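Putative phosphosugar isomerase (Clostridium difficile, PDB 3G68) is a putative double-SIS-domain phosphosugar isomerase that probably binds carbohydrate derivatives, with a family link to glutamine-fructose-6-phosphate transaminase (isomerizing). Local coordinates at residues 3-8 and 189-194; 220-225 and 313-318; 249-254 and 279-284; 174-179 and 307-312. All blocks are in the same frame, centred on the assembly; numbering follows the deposited sequence.

Contact 1. Residues 3-8 and 189-194. With EDO (1,2-ethanediol), chain E.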
loop_
_atom_site.group_PDB
_atom_site.type_symbol
_atom_site.label_atom_id
_atom_site.label_comp_id
_atom_site.label_asym_id
_atom_site.label_seq_id
_atom_site.Cartn_x
_atom_site.Cartn_y
_atom_site.Cartn_z
ATOM N N THR B 3 37.792 -7.261 -30.960
ATOM C CA THR B 3 37.913 -6.096 -31.820
ATOM C C THR B 3 38.113 -4.828 -30.978
ATOM O O THR B 3 37.973 -4.830 -29.736
ATOM C CB THR B 3 36.636 -5.929 -32.617
ATOM O OG1 THR B 3 35.548 -5.750 -31.718
ATOM C CG2 THR B 3 36.367 -7.179 -33.476
ATOM N N ILE B 4 38.425 -3.730 -31.664
ATOM C CA ILE B 4 38.526 -2.433 -31.041
ATOM C C ILE B 4 37.221 -2.147 -30.268
ATOM O O ILE B 4 37.265 -1.712 -29.123
ATOM C CB ILE B 4 38.772 -1.336 -32.123
ATOM C CG1 ILE B 4 40.209 -1.429 -32.689
ATOM C CG2 ILE B 4 38.555 0.057 -31.562
ATOM C CD1 ILE B 4 40.394 -0.572 -34.015
ATOM N N GLN B 5 36.072 -2.449 -30.882
ATOM C CA GLN B 5 34.772 -2.175 -30.243
ATOM C C GLN B 5 34.608 -2.971 -28.937
ATOM O O GLN B 5 34.081 -2.429 -27.956
ATOM C CB GLN B 5 33.601 -2.475 -31.166
ATOM C CG GLN B 5 33.497 -1.661 -32.480
ATOM C CD GLN B 5 34.198 -2.292 -33.700
ATOM O OE1 GLN B 5 35.339 -2.737 -33.641
ATOM N NE2 GLN B 5 33.483 -2.343 -34.804
ATOM N N ASP B 6 35.054 -4.235 -28.942
ATOM C CA ASP B 6 35.015 -5.083 -27.748
ATOM C C ASP B 6 35.811 -4.440 -26.617
ATOM O O ASP B 6 35.307 -4.346 -25.493
ATOM C CB ASP B 6 35.545 -6.500 -28.008
ATOM C CG ASP B 6 34.665 -7.301 -28.964
ATOM O OD1 ASP B 6 33.430 -7.169 -28.951
ATOM O OD2 ASP B 6 35.218 -8.074 -29.752
ATOM N N TYR B 7 37.033 -4.002 -26.929
ATOM C CA TYR B 7 37.889 -3.368 -25.951
ATOM C C TYR B 7 37.335 -2.039 -25.489
ATOM O O TYR B 7 37.459 -1.748 -24.297
ATOM C CB TYR B 7 39.330 -3.238 -26.440
ATOM C CG TYR B 7 40.046 -4.557 -26.617
ATOM C CD1 TYR B 7 40.120 -5.481 -25.566
ATOM C CD2 TYR B 7 40.737 -4.857 -27.800
ATOM C CE1 TYR B 7 40.807 -6.683 -25.710
ATOM C CE2 TYR B 7 41.442 -6.064 -27.943
ATOM C CZ TYR B 7 41.455 -6.967 -26.902
ATOM O OH TYR B 7 42.140 -8.137 -27.021
HETATM N N MSE B 8 36.746 -1.239 -26.396
HETATM C CA MSE B 8 36.081 0.035 -25.984
HETATM C C MSE B 8 34.926 -0.254 -25.003
HETATM O O MSE B 8 34.877 0.300 -23.916
HETATM C CB MSE B 8 35.554 0.822 -27.184
HETATM C CG MSE B 8 36.643 1.441 -28.006
HETATM SE SE MSE B 8 35.910 2.251 -29.590
HETATM C CE MSE B 8 35.044 3.834 -28.503
ATOM N N ALA B 189 26.390 5.498 -23.427
ATOM C CA ALA B 189 25.436 6.380 -24.128
ATOM C C ALA B 189 26.118 7.126 -25.301
ATOM O O ALA B 189 25.550 7.224 -26.418
ATOM C CB ALA B 189 24.794 7.370 -23.154
ATOM N N VAL B 190 27.334 7.625 -25.050
ATOM C CA VAL B 190 28.113 8.304 -26.107
ATOM C C VAL B 190 28.460 7.335 -27.265
ATOM O O VAL B 190 28.371 7.690 -28.443
ATOM C CB VAL B 190 29.361 9.026 -25.504
ATOM C CG1 VAL B 190 30.326 9.515 -26.631
ATOM C CG2 VAL B 190 28.907 10.170 -24.585
ATOM N N TYR B 191 28.845 6.104 -26.927
ATOM C CA TYR B 191 29.143 5.062 -27.910
ATOM C C TYR B 191 27.929 4.805 -28.832
ATOM O O TYR B 191 28.046 4.774 -30.075
ATOM C CB TYR B 191 29.570 3.791 -27.171
ATOM C CG TYR B 191 30.047 2.665 -28.040
ATOM C CD1 TYR B 191 29.154 1.854 -28.698
ATOM C CD2 TYR B 191 31.411 2.379 -28.156
ATOM C CE1 TYR B 191 29.590 0.813 -29.481
ATOM C CE2 TYR B 191 31.859 1.342 -28.943
ATOM C CZ TYR B 191 30.937 0.578 -29.612
ATOM O OH TYR B 191 31.308 -0.454 -30.420
ATOM N N LYS B 192 26.752 4.638 -28.229
ATOM C CA LYS B 192 25.523 4.413 -28.981
ATOM C C LYS B 192 25.220 5.560 -29.944
ATOM O O LYS B 192 24.911 5.319 -31.099
ATOM C CB LYS B 192 24.360 4.238 -28.026
ATOM C CG LYS B 192 24.366 2.905 -27.270
ATOM C CD LYS B 192 23.260 2.975 -26.187
ATOM C CE LYS B 192 23.079 1.690 -25.433
ATOM N NZ LYS B 192 22.041 1.851 -24.361
ATOM N N LEU B 193 25.323 6.800 -29.476
ATOM C CA LEU B 193 25.070 7.949 -30.364
ATOM C C LEU B 193 26.150 8.037 -31.458
ATOM O O LEU B 193 25.853 8.324 -32.619
ATOM C CB LEU B 193 25.005 9.220 -29.565
ATOM C CG LEU B 193 23.792 9.369 -28.639
ATOM C CD1 LEU B 193 24.068 10.471 -27.637
ATOM C CD2 LEU B 193 22.550 9.652 -29.501
ATOM N N SER B 194 27.393 7.753 -31.082
ATOM C CA SER B 194 28.489 7.699 -32.068
ATOM C C SER B 194 28.205 6.721 -33.211
ATOM O O SER B 194 28.387 7.056 -34.385
ATOM C CB SER B 194 29.797 7.353 -31.382
ATOM O OG SER B 194 30.146 8.343 -30.428
HETATM C C1 EDO E . 21.744 -1.312 -22.793
HETATM O O1 EDO E . 20.753 -0.508 -23.449
HETATM C C2 EDO E . 22.100 -0.614 -21.493
HETATM O O2 EDO E . 22.890 0.563 -21.697
#
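M8 and Y191 mark the closest backbone approach, with M8 CA and Y191 CA 8.8 Å apart. Both segments are helical there: 4-8 is the first turn of helix 4-20, and 189-194 is part of helix 187-200. The gap is spanned mainly by the Y191 side chain. Its CG lies anti to the backbone N (chi1 -174°), and the ring reaches across to helix 4-20. M8 is a selenomethionine. Its chain bends at chi3 (72°) and brings methyl CE to the ring edge, 3.9 Å from Y191 CD2. Q5 meets the far end of the same ring. Its CB sits near the ring plane, 3.1 Å from Y191 OH, and its CG is almost as near. Its amide leads away from the contact. T3 and D6 form a capping box at the start of helix 4-20: D6 N donates to T3 OG1 (3.2 Å), and T3 N donates to D6 OD2 (3.0 Å). L320 of helix 316-324 touches both Q5 and Y191. On helix 187-200, S194 OG donates to V190 O (2.7 Å) from above the carbonyl plane. K192 NZ binds both hydroxyls of an ethanediol, probably from the crystallisation liquor; this molecule also bonds T3 and D6 of the second subunit.

Contact 2. Residues 220-225 and 313-318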
loop_
_atom_site.group_PDB
_atom_site.type_symbol
_atom_site.label_atom_id
_atom_site.label_comp_id
_atom_site.label_asym_id
_atom_site.label_seq_id
_atom_site.Cartn_x
_atom_site.Cartn_y
_atom_site.Cartn_z
ATOM N N TYR B 220 43.805 18.642 -25.723
ATOM C CA TYR B 220 44.908 18.562 -26.686
ATOM C C TYR B 220 45.531 17.141 -26.788
ATOM O O TYR B 220 45.704 16.621 -27.872
ATOM C CB TYR B 220 45.966 19.636 -26.358
ATOM C CG TYR B 220 47.119 19.640 -27.326
ATOM C CD1 TYR B 220 46.902 19.830 -28.677
ATOM C CD2 TYR B 220 48.425 19.433 -26.880
ATOM C CE1 TYR B 220 47.962 19.832 -29.569
ATOM C CE2 TYR B 220 49.486 19.407 -27.754
ATOM C CZ TYR B 220 49.257 19.613 -29.093
ATOM O OH TYR B 220 50.317 19.582 -29.957
ATOM N N GLY B 221 45.784 16.499 -25.666
ATOM C CA GLY B 221 46.334 15.128 -25.677
ATOM C C GLY B 221 45.382 14.180 -26.404
ATOM O O GLY B 221 45.814 13.398 -27.253
ATOM N N ASP B 222 44.093 14.245 -26.060
ATOM C CA ASP B 222 43.066 13.419 -26.755
ATOM C C ASP B 222 42.980 13.713 -28.250
ATOM O O ASP B 222 42.707 12.805 -29.029
ATOM C CB ASP B 222 41.683 13.609 -26.133
ATOM C CG ASP B 222 41.564 12.983 -24.745
ATOM O OD1 ASP B 222 42.301 11.999 -24.438
ATOM O OD2 ASP B 222 40.689 13.462 -23.989
ATOM N N THR B 223 43.212 14.955 -28.649
ATOM C CA THR B 223 43.201 15.364 -30.079
ATOM C C THR B 223 44.339 14.694 -30.821
ATOM O O THR B 223 44.143 14.146 -31.879
ATOM C CB THR B 223 43.243 16.898 -30.208
ATOM O OG1 THR B 223 42.098 17.419 -29.506
ATOM C CG2 THR B 223 43.209 17.359 -31.675
ATOM N N LEU B 224 45.532 14.711 -30.227
ATOM C CA LEU B 224 46.698 14.024 -30.771
ATOM C C LEU B 224 46.493 12.499 -30.842
ATOM O O LEU B 224 46.884 11.850 -31.814
ATOM C CB LEU B 224 47.919 14.334 -29.916
ATOM C CG LEU B 224 48.395 15.770 -29.886
ATOM C CD1 LEU B 224 49.643 15.871 -28.931
ATOM C CD2 LEU B 224 48.750 16.219 -31.323
ATOM N N GLU B 225 45.864 11.938 -29.825
ATOM C CA GLU B 225 45.604 10.482 -29.782
ATOM C C GLU B 225 44.601 10.070 -30.842
ATOM O O GLU B 225 44.811 9.076 -31.536
ATOM C CB GLU B 225 45.130 10.045 -28.395
ATOM C CG GLU B 225 44.669 8.605 -28.288
ATOM C CD GLU B 225 45.719 7.571 -28.654
ATOM O OE1 GLU B 225 46.921 7.922 -28.763
ATOM O OE2 GLU B 225 45.313 6.386 -28.780
ATOM N N ASN B 313 35.041 10.781 -22.346
ATOM C CA ASN B 313 34.015 10.648 -23.359
ATOM C C ASN B 313 34.317 11.227 -24.728
ATOM O O ASN B 313 33.795 10.715 -25.698
ATOM C CB ASN B 313 32.745 11.382 -22.912
ATOM C CG ASN B 313 32.159 10.877 -21.594
ATOM O OD1 ASN B 313 31.474 11.642 -20.932
ATOM N ND2 ASN B 313 32.388 9.609 -21.231
ATOM N N PHE B 314 35.131 12.283 -24.824
ATOM C CA PHE B 314 35.168 13.072 -26.073
ATOM C C PHE B 314 35.570 12.365 -27.360
ATOM O O PHE B 314 34.937 12.585 -28.402
ATOM C CB PHE B 314 35.993 14.362 -25.942
ATOM C CG PHE B 314 35.238 15.566 -26.368
ATOM C CD1 PHE B 314 34.822 15.712 -27.679
ATOM C CD2 PHE B 314 34.879 16.537 -25.427
ATOM C CE1 PHE B 314 34.079 16.850 -28.068
ATOM C CE2 PHE B 314 34.130 17.625 -25.789
ATOM C CZ PHE B 314 33.720 17.778 -27.112
ATOM N N ILE B 315 36.593 11.519 -27.304
ATOM C CA ILE B 315 37.085 10.880 -28.514
ATOM C C ILE B 315 36.500 9.493 -28.798
ATOM O O ILE B 315 36.882 8.856 -29.781
ATOM C CB ILE B 315 38.633 10.889 -28.629
ATOM C CG1 ILE B 315 39.320 10.040 -27.578
ATOM C CG2 ILE B 315 39.180 12.309 -28.567
ATOM C CD1 ILE B 315 40.816 9.848 -27.915
ATOM N N VAL B 316 35.558 9.039 -27.967
ATOM C CA VAL B 316 34.840 7.762 -28.231
ATOM C C VAL B 316 34.388 7.656 -29.701
ATOM O O VAL B 316 34.643 6.630 -30.337
ATOM C CB VAL B 316 33.662 7.540 -27.234
ATOM C CG1 VAL B 316 32.748 6.383 -27.648
ATOM C CG2 VAL B 316 34.211 7.262 -25.880
ATOM N N PRO B 317 33.703 8.692 -30.240
ATOM C CA PRO B 317 33.291 8.642 -31.657
ATOM C C PRO B 317 34.400 8.416 -32.661
ATOM O O PRO B 317 34.206 7.700 -33.638
ATOM C CB PRO B 317 32.614 9.998 -31.885
ATOM C CG PRO B 317 32.863 10.773 -30.661
ATOM C CD PRO B 317 33.109 9.864 -29.569
ATOM N N ILE B 318 35.564 9.015 -32.409
ATOM C CA ILE B 318 36.679 8.916 -33.322
ATOM C C ILE B 318 37.271 7.508 -33.218
ATOM O O ILE B 318 37.558 6.900 -34.238
ATOM C CB ILE B 318 37.790 9.986 -33.067
ATOM C CG1 ILE B 318 37.218 11.401 -33.160
ATOM C CG2 ILE B 318 38.885 9.824 -34.110
ATOM C CD1 ILE B 318 36.630 11.695 -34.483
HETATM O O HOH W 1 38.328 12.218 -24.996
#
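The flat carboxylate of D222 is linked to I315 through water 1, which donates a weak bond of 2.9 Å to D222 OD2. The same water accepts from I315 N at 3.0 Å, and so bridges the two segments. The ring of Y220, one turn before L224, has L224 CG over one face, 4.0 Å above the plane and toward the rim. Across the contact, I315 CG2 packs 3.7 Å from D222 CB and 3.6 Å from D222 O. I315 CG1 stands between its backbone N and carbonyl carbon (chi1 67°), and its CD1 extends to E225 CG at 4.1 Å. E225 and I315 cross at about a right angle. I315 lies in a type I turn, N313 to V316, that leads into helix 316-324; its CB points toward helix 220-234. The contact joins the start of helix 316-324 to helix 220-234, which follows strand 210-215 of the second parallel sheet. D222 OD1 pairs with Y147 and K151, and D222 OD2 with T311. E225 binds K229, H47 and T44. The direct touch is thus van der Waals packing without a direct hydrogen bond, while the carboxylates are held mainly by residues outside the two segments.

Contact 3. Residues 249-254 and 279-284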
loop_
_atom_site.group_PDB
_atom_site.type_symbol
_atom_site.label_atom_id
_atom_site.label_comp_id
_atom_site.label_asym_id
_atom_site.label_seq_id
_atom_site.Cartn_x
_atom_site.Cartn_y
_atom_site.Cartn_z
ATOM N N GLY B 249 48.405 29.169 -39.704
ATOM C CA GLY B 249 48.853 28.673 -40.995
ATOM C C GLY B 249 48.280 27.397 -41.555
ATOM O O GLY B 249 48.439 27.153 -42.758
ATOM N N ILE B 250 47.631 26.579 -40.721
ATOM C CA ILE B 250 47.172 25.258 -41.184
ATOM C C ILE B 250 46.058 25.395 -42.225
ATOM O O ILE B 250 45.958 24.571 -43.144
ATOM C CB ILE B 250 46.731 24.308 -40.025
ATOM C CG1 ILE B 250 47.812 24.176 -38.932
ATOM C CG2 ILE B 250 46.303 22.861 -40.576
ATOM C CD1 ILE B 250 49.220 23.776 -39.392
ATOM N N TYR B 251 45.217 26.416 -42.070
ATOM C CA TYR B 251 44.112 26.692 -43.003
ATOM C C TYR B 251 44.560 26.773 -44.471
ATOM O O TYR B 251 43.735 26.573 -45.363
ATOM C CB TYR B 251 43.395 28.017 -42.648
ATOM C CG TYR B 251 44.247 29.243 -42.822
ATOM C CD1 TYR B 251 44.995 29.749 -41.756
ATOM C CD2 TYR B 251 44.333 29.893 -44.061
ATOM C CE1 TYR B 251 45.802 30.851 -41.919
ATOM C CE2 TYR B 251 45.157 30.984 -44.232
ATOM C CZ TYR B 251 45.865 31.481 -43.143
ATOM O OH TYR B 251 46.679 32.578 -43.284
ATOM N N ASN B 252 45.826 27.142 -44.719
ATOM C CA ASN B 252 46.365 27.252 -46.079
ATOM C C ASN B 252 46.255 25.948 -46.845
ATOM O O ASN B 252 46.154 25.988 -48.055
ATOM C CB ASN B 252 47.838 27.686 -46.088
ATOM C CG ASN B 252 48.045 29.105 -45.654
ATOM O OD1 ASN B 252 48.586 29.386 -44.579
ATOM N ND2 ASN B 252 47.583 30.014 -46.459
ATOM N N ALA B 253 46.328 24.795 -46.152
ATOM C CA ALA B 253 46.294 23.497 -46.815
ATOM C C ALA B 253 44.898 22.869 -46.946
ATOM O O ALA B 253 44.792 21.753 -47.454
ATOM C CB ALA B 253 47.254 22.500 -46.096
ATOM N N ILE B 254 43.836 23.568 -46.567
ATOM C CA ILE B 254 42.481 22.989 -46.635
ATOM C C ILE B 254 41.957 23.101 -48.066
ATOM O O ILE B 254 42.081 24.171 -48.716
ATOM C CB ILE B 254 41.540 23.648 -45.613
ATOM C CG1 ILE B 254 42.053 23.436 -44.172
ATOM C CG2 ILE B 254 40.080 23.170 -45.760
ATOM C CD1 ILE B 254 42.276 21.967 -43.680
ATOM N N SER B 279 33.583 25.287 -44.016
ATOM C CA SER B 279 32.504 24.642 -44.782
ATOM C C SER B 279 32.353 25.246 -46.175
ATOM O O SER B 279 31.761 24.638 -47.058
ATOM C CB SER B 279 31.190 24.604 -43.989
ATOM O OG SER B 279 31.376 23.844 -42.793
ATOM N N GLY B 280 32.900 26.438 -46.364
ATOM C CA GLY B 280 32.978 27.069 -47.667
ATOM C C GLY B 280 34.065 26.446 -48.536
ATOM O O GLY B 280 34.015 26.622 -49.744
ATOM N N TRP B 281 35.053 25.764 -47.949
ATOM C CA TRP B 281 36.144 25.101 -48.700
ATOM C C TRP B 281 35.976 23.584 -48.865
ATOM O O TRP B 281 36.509 23.013 -49.821
ATOM C CB TRP B 281 37.517 25.368 -48.073
ATOM C CG TRP B 281 37.894 26.843 -47.933
ATOM C CD1 TRP B 281 37.524 27.858 -48.763
ATOM C CD2 TRP B 281 38.822 27.417 -47.002
ATOM N NE1 TRP B 281 38.098 29.039 -48.364
ATOM C CE2 TRP B 281 38.895 28.803 -47.282
ATOM C CE3 TRP B 281 39.543 26.915 -45.920
ATOM C CZ2 TRP B 281 39.697 29.689 -46.538
ATOM C CZ3 TRP B 281 40.340 27.787 -45.182
ATOM C CH2 TRP B 281 40.401 29.168 -45.491
ATOM N N THR B 282 35.273 22.941 -47.932
ATOM C CA THR B 282 35.032 21.493 -47.965
ATOM C C THR B 282 33.686 21.150 -47.345
ATOM O O THR B 282 33.243 21.813 -46.386
ATOM C CB THR B 282 36.167 20.686 -47.238
ATOM O OG1 THR B 282 35.813 19.294 -47.154
ATOM C CG2 THR B 282 36.439 21.232 -45.847
ATOM N N GLU B 283 33.055 20.127 -47.922
ATOM C CA GLU B 283 31.766 19.627 -47.459
ATOM C C GLU B 283 31.958 18.556 -46.366
ATOM O O GLU B 283 30.981 17.996 -45.840
ATOM C CB GLU B 283 30.954 19.099 -48.663
ATOM C CG GLU B 283 30.687 20.200 -49.712
ATOM C CD GLU B 283 29.782 19.780 -50.864
ATOM O OE1 GLU B 283 29.431 20.673 -51.690
ATOM O OE2 GLU B 283 29.426 18.590 -50.954
ATOM N N ASN B 284 33.215 18.282 -46.005
ATOM C CA ASN B 284 33.565 17.263 -45.022
ATOM C C ASN B 284 33.959 17.791 -43.658
ATOM O O ASN B 284 34.986 17.367 -43.098
ATOM C CB ASN B 284 34.699 16.404 -45.619
ATOM C CG ASN B 284 34.381 15.948 -47.013
ATOM O OD1 ASN B 284 33.305 15.407 -47.263
ATOM N ND2 ASN B 284 35.290 16.209 -47.948
#
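W281 packs against Y251 and I254, joining two connections of the second five-stranded parallel sheet of this double-SIS protein. Segment 249-254 follows helix 243-250, with a 3-10 turn at 251-253. Segment 279-284 leads from helix 271-279 toward strand 284-289. The nearest backbones are at I254 and W281, whose CA atoms lie 7.0 Å apart.

After S279 and G280 comes W281, whose CB points at segment 249-254. The six-membered part of the indole does most of the touching. Its CZ3 reaches Y251 O at 3.6 Å and Y251 CB at 4.0 Å. Next to it, W281 CE3 meets I254 CG2 at 3.8 Å. That methyl comes in at the edge of the indole, near its plane, and the two side chains cross at about a right angle. I254 CG2 is anti to the backbone N, while CG1 lies beside that N (chi1 -61°), and the end of the chain leads away. The contact is partly buried, with Y251 and W281 both exposed.

T282 turns its CB toward the same isoleucine. T282 CG2 comes within 4.1 Å of I254 CG2, making one methyl of I254 common to both neighbours. T282 OG1 bonds S258 O at the start of strand 258-264. Two residues on, N284 also bonds S258 O, through ND2, and its backbone pairs with I260. An ST turn fixes the bend here: N284 N donates to T282 OG1 at 3.0 Å, with an N-H...O angle of 161°.

Contact 4. Residues 174-179 and 307-312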
loop_
_atom_site.group_PDB
_atom_site.type_symbol
_atom_site.label_atom_id
_atom_site.label_comp_id
_atom_site.label_asym_id
_atom_site.label_seq_id
_atom_site.Cartn_x
_atom_site.Cartn_y
_atom_site.Cartn_z
ATOM N N ASN B 174 36.723 11.774 -2.347
ATOM C CA ASN B 174 35.485 11.066 -2.676
ATOM C C ASN B 174 34.617 11.794 -3.737
ATOM O O ASN B 174 34.057 11.188 -4.636
ATOM C CB ASN B 174 34.647 10.886 -1.402
ATOM C CG ASN B 174 33.389 10.103 -1.661
ATOM O OD1 ASN B 174 32.289 10.664 -1.721
ATOM N ND2 ASN B 174 33.551 8.815 -1.893
ATOM N N GLU B 175 34.482 13.095 -3.606
ATOM C CA GLU B 175 33.713 13.867 -4.574
ATOM C C GLU B 175 34.313 13.768 -5.994
ATOM O O GLU B 175 33.573 13.652 -6.970
ATOM C CB GLU B 175 33.684 15.318 -4.177
ATOM C CG GLU B 175 32.924 16.201 -5.139
ATOM C CD GLU B 175 32.785 17.640 -4.674
ATOM O OE1 GLU B 175 33.359 18.011 -3.630
ATOM O OE2 GLU B 175 32.102 18.411 -5.389
ATOM N N GLU B 176 35.641 13.886 -6.090
ATOM C CA GLU B 176 36.331 13.765 -7.385
ATOM C C GLU B 176 36.200 12.354 -7.964
ATOM O O GLU B 176 35.956 12.208 -9.168
ATOM C CB GLU B 176 37.781 14.216 -7.297
ATOM C CG GLU B 176 37.933 15.699 -6.966
ATOM C CD GLU B 176 37.121 16.638 -7.855
ATOM O OE1 GLU B 176 37.214 16.542 -9.091
ATOM O OE2 GLU B 176 36.412 17.507 -7.316
ATOM N N ILE B 177 36.317 11.328 -7.123
ATOM C CA ILE B 177 36.067 9.961 -7.619
ATOM C C ILE B 177 34.653 9.855 -8.199
ATOM O O ILE B 177 34.465 9.274 -9.257
ATOM C CB ILE B 177 36.235 8.907 -6.534
ATOM C CG1 ILE B 177 37.704 8.836 -6.082
ATOM C CG2 ILE B 177 35.732 7.551 -7.033
ATOM C CD1 ILE B 177 38.699 8.576 -7.165
ATOM N N ASN B 178 33.677 10.433 -7.513
ATOM C CA ASN B 178 32.288 10.394 -7.982
ATOM C C ASN B 178 32.057 11.176 -9.298
ATOM O O ASN B 178 31.276 10.729 -10.124
ATOM C CB ASN B 178 31.325 10.732 -6.853
ATOM C CG ASN B 178 31.082 9.512 -5.944
ATOM O OD1 ASN B 178 30.395 8.561 -6.340
ATOM N ND2 ASN B 178 31.682 9.513 -4.769
ATOM N N LYS B 179 32.767 12.290 -9.499
ATOM C CA LYS B 179 32.713 13.017 -10.796
ATOM C C LYS B 179 33.285 12.168 -11.945
ATOM O O LYS B 179 32.724 12.104 -13.042
ATOM C CB LYS B 179 33.477 14.344 -10.710
ATOM C CG LYS B 179 32.858 15.329 -9.804
ATOM C CD LYS B 179 33.705 16.617 -9.856
ATOM C CE LYS B 179 33.108 17.693 -9.023
ATOM N NZ LYS B 179 34.099 18.749 -8.863
ATOM N N PRO B 307 36.366 20.386 -17.469
ATOM C CA PRO B 307 37.423 20.408 -18.479
ATOM C C PRO B 307 38.422 19.265 -18.408
ATOM O O PRO B 307 39.154 19.054 -19.371
ATOM C CB PRO B 307 38.127 21.744 -18.225
ATOM C CG PRO B 307 37.847 22.048 -16.824
ATOM C CD PRO B 307 36.504 21.514 -16.521
ATOM N N TYR B 308 38.454 18.554 -17.287
ATOM C CA TYR B 308 39.353 17.449 -17.095
ATOM C C TYR B 308 38.654 16.115 -17.343
ATOM O O TYR B 308 39.167 15.282 -18.083
ATOM C CB TYR B 308 39.928 17.461 -15.689
ATOM C CG TYR B 308 40.535 18.791 -15.294
ATOM C CD1 TYR B 308 41.676 19.263 -15.934
ATOM C CD2 TYR B 308 39.976 19.567 -14.262
ATOM C CE1 TYR B 308 42.245 20.475 -15.587
ATOM C CE2 TYR B 308 40.540 20.798 -13.910
ATOM C CZ TYR B 308 41.688 21.235 -14.567
ATOM O OH TYR B 308 42.281 22.437 -14.234
ATOM N N TYR B 309 37.477 15.926 -16.765
ATOM C CA TYR B 309 36.813 14.600 -16.852
ATOM C C TYR B 309 36.114 14.288 -18.173
ATOM O O TYR B 309 35.810 13.114 -18.462
ATOM C CB TYR B 309 35.898 14.335 -15.623
ATOM C CG TYR B 309 36.628 14.524 -14.300
ATOM C CD1 TYR B 309 37.913 14.020 -14.104
ATOM C CD2 TYR B 309 36.033 15.226 -13.244
ATOM C CE1 TYR B 309 38.595 14.218 -12.887
ATOM C CE2 TYR B 309 36.686 15.392 -12.047
ATOM C CZ TYR B 309 37.967 14.904 -11.873
ATOM O OH TYR B 309 38.631 15.093 -10.686
ATOM N N GLN B 310 35.909 15.310 -18.991
ATOM C CA GLN B 310 35.387 15.123 -20.360
ATOM C C GLN B 310 36.295 14.218 -21.171
ATOM O O GLN B 310 35.865 13.682 -22.197
ATOM C CB GLN B 310 35.214 16.473 -21.079
ATOM C CG GLN B 310 36.540 17.214 -21.338
ATOM C CD GLN B 310 36.364 18.555 -22.050
ATOM O OE1 GLN B 310 35.376 18.804 -22.730
ATOM N NE2 GLN B 310 37.334 19.421 -21.879
ATOM N N THR B 311 37.550 14.072 -20.750
ATOM C CA THR B 311 38.498 13.190 -21.418
ATOM C C THR B 311 37.980 11.736 -21.500
ATOM O O THR B 311 38.374 10.990 -22.356
ATOM C CB THR B 311 39.910 13.231 -20.761
ATOM O OG1 THR B 311 40.865 12.592 -21.626
ATOM C CG2 THR B 311 39.900 12.547 -19.386
ATOM N N PHE B 312 37.104 11.332 -20.599
ATOM C CA PHE B 312 36.567 9.962 -20.643
ATOM C C PHE B 312 35.445 9.734 -21.622
ATOM O O PHE B 312 34.917 8.626 -21.675
ATOM C CB PHE B 312 36.175 9.501 -19.239
ATOM C CG PHE B 312 37.327 9.478 -18.335
ATOM C CD1 PHE B 312 38.396 8.614 -18.599
ATOM C CD2 PHE B 312 37.425 10.371 -17.268
ATOM C CE1 PHE B 312 39.531 8.629 -17.770
ATOM C CE2 PHE B 312 38.548 10.363 -16.445
ATOM C CZ PHE B 312 39.594 9.490 -16.702
#
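Y309 OH donates a short hydrogen bond to E176 OE1 (2.6 Å). It uses the anti lone pair of that oxygen, the one away from OE2. E176 OE1 lies at the edge of the phenol, in its plane, and the carboxylate and ring planes are 32° apart. The ring also packs on K179, whose CB is 3.6 Å from Y309 CE2. These two side chains run obliquely to each other. E176 is folded at chi2 (-51°), which brings its carboxylate back to the tyrosine.

The next shell holds that carboxylate. K179 NZ forms a salt bridge to E176 OE2 at 3.0 Å, on the syn side. K172 makes a second salt bridge to the same oxygen, while Y55 bonds Y309 OH and sets its ring at about 60° to that of Y309. With two lysines nearby, E176 is probably kept as the anion.

Both segments are also tied locally. N178 N and N178 ND2 reach N174 O from opposite faces of its carbonyl plane. On the other segment, Q310 NE2 bonds P307 O at 3.1 Å, within the loop 307-312. N178 also bonds R14 of the second subunit.

Helix 170-184 is thus joined to the loop between strand 299-300 and helix 316-324. Helix 145-165 touches both segments, through L159 on E176 and M155 on F312.

In the fold
Contacts 1, 2 and 4 are buried, while contact 3 is partly exposed, its centre about 26 Å from the centre of the chain. Contact 2 lies deepest, its centre about 7 Å from the chain centre. Contacts 1 and 2 touch each other: M8 and S194 pack on V316 and P317, at the start of helix 316-324. Contacts 2 and 4 share one run of chain, 307-318, and meet where D222 OD2 and T311 OG1 probably bond. Contacts 1 and 4 use consecutive helices, 187-200 and 170-184, and both reach the second subunit. Of the four, only contact 4 has a direct hydrogen bond across its segments. Contact 2 uses a water, and contacts 1 and 3 rely on packing round an aromatic ring.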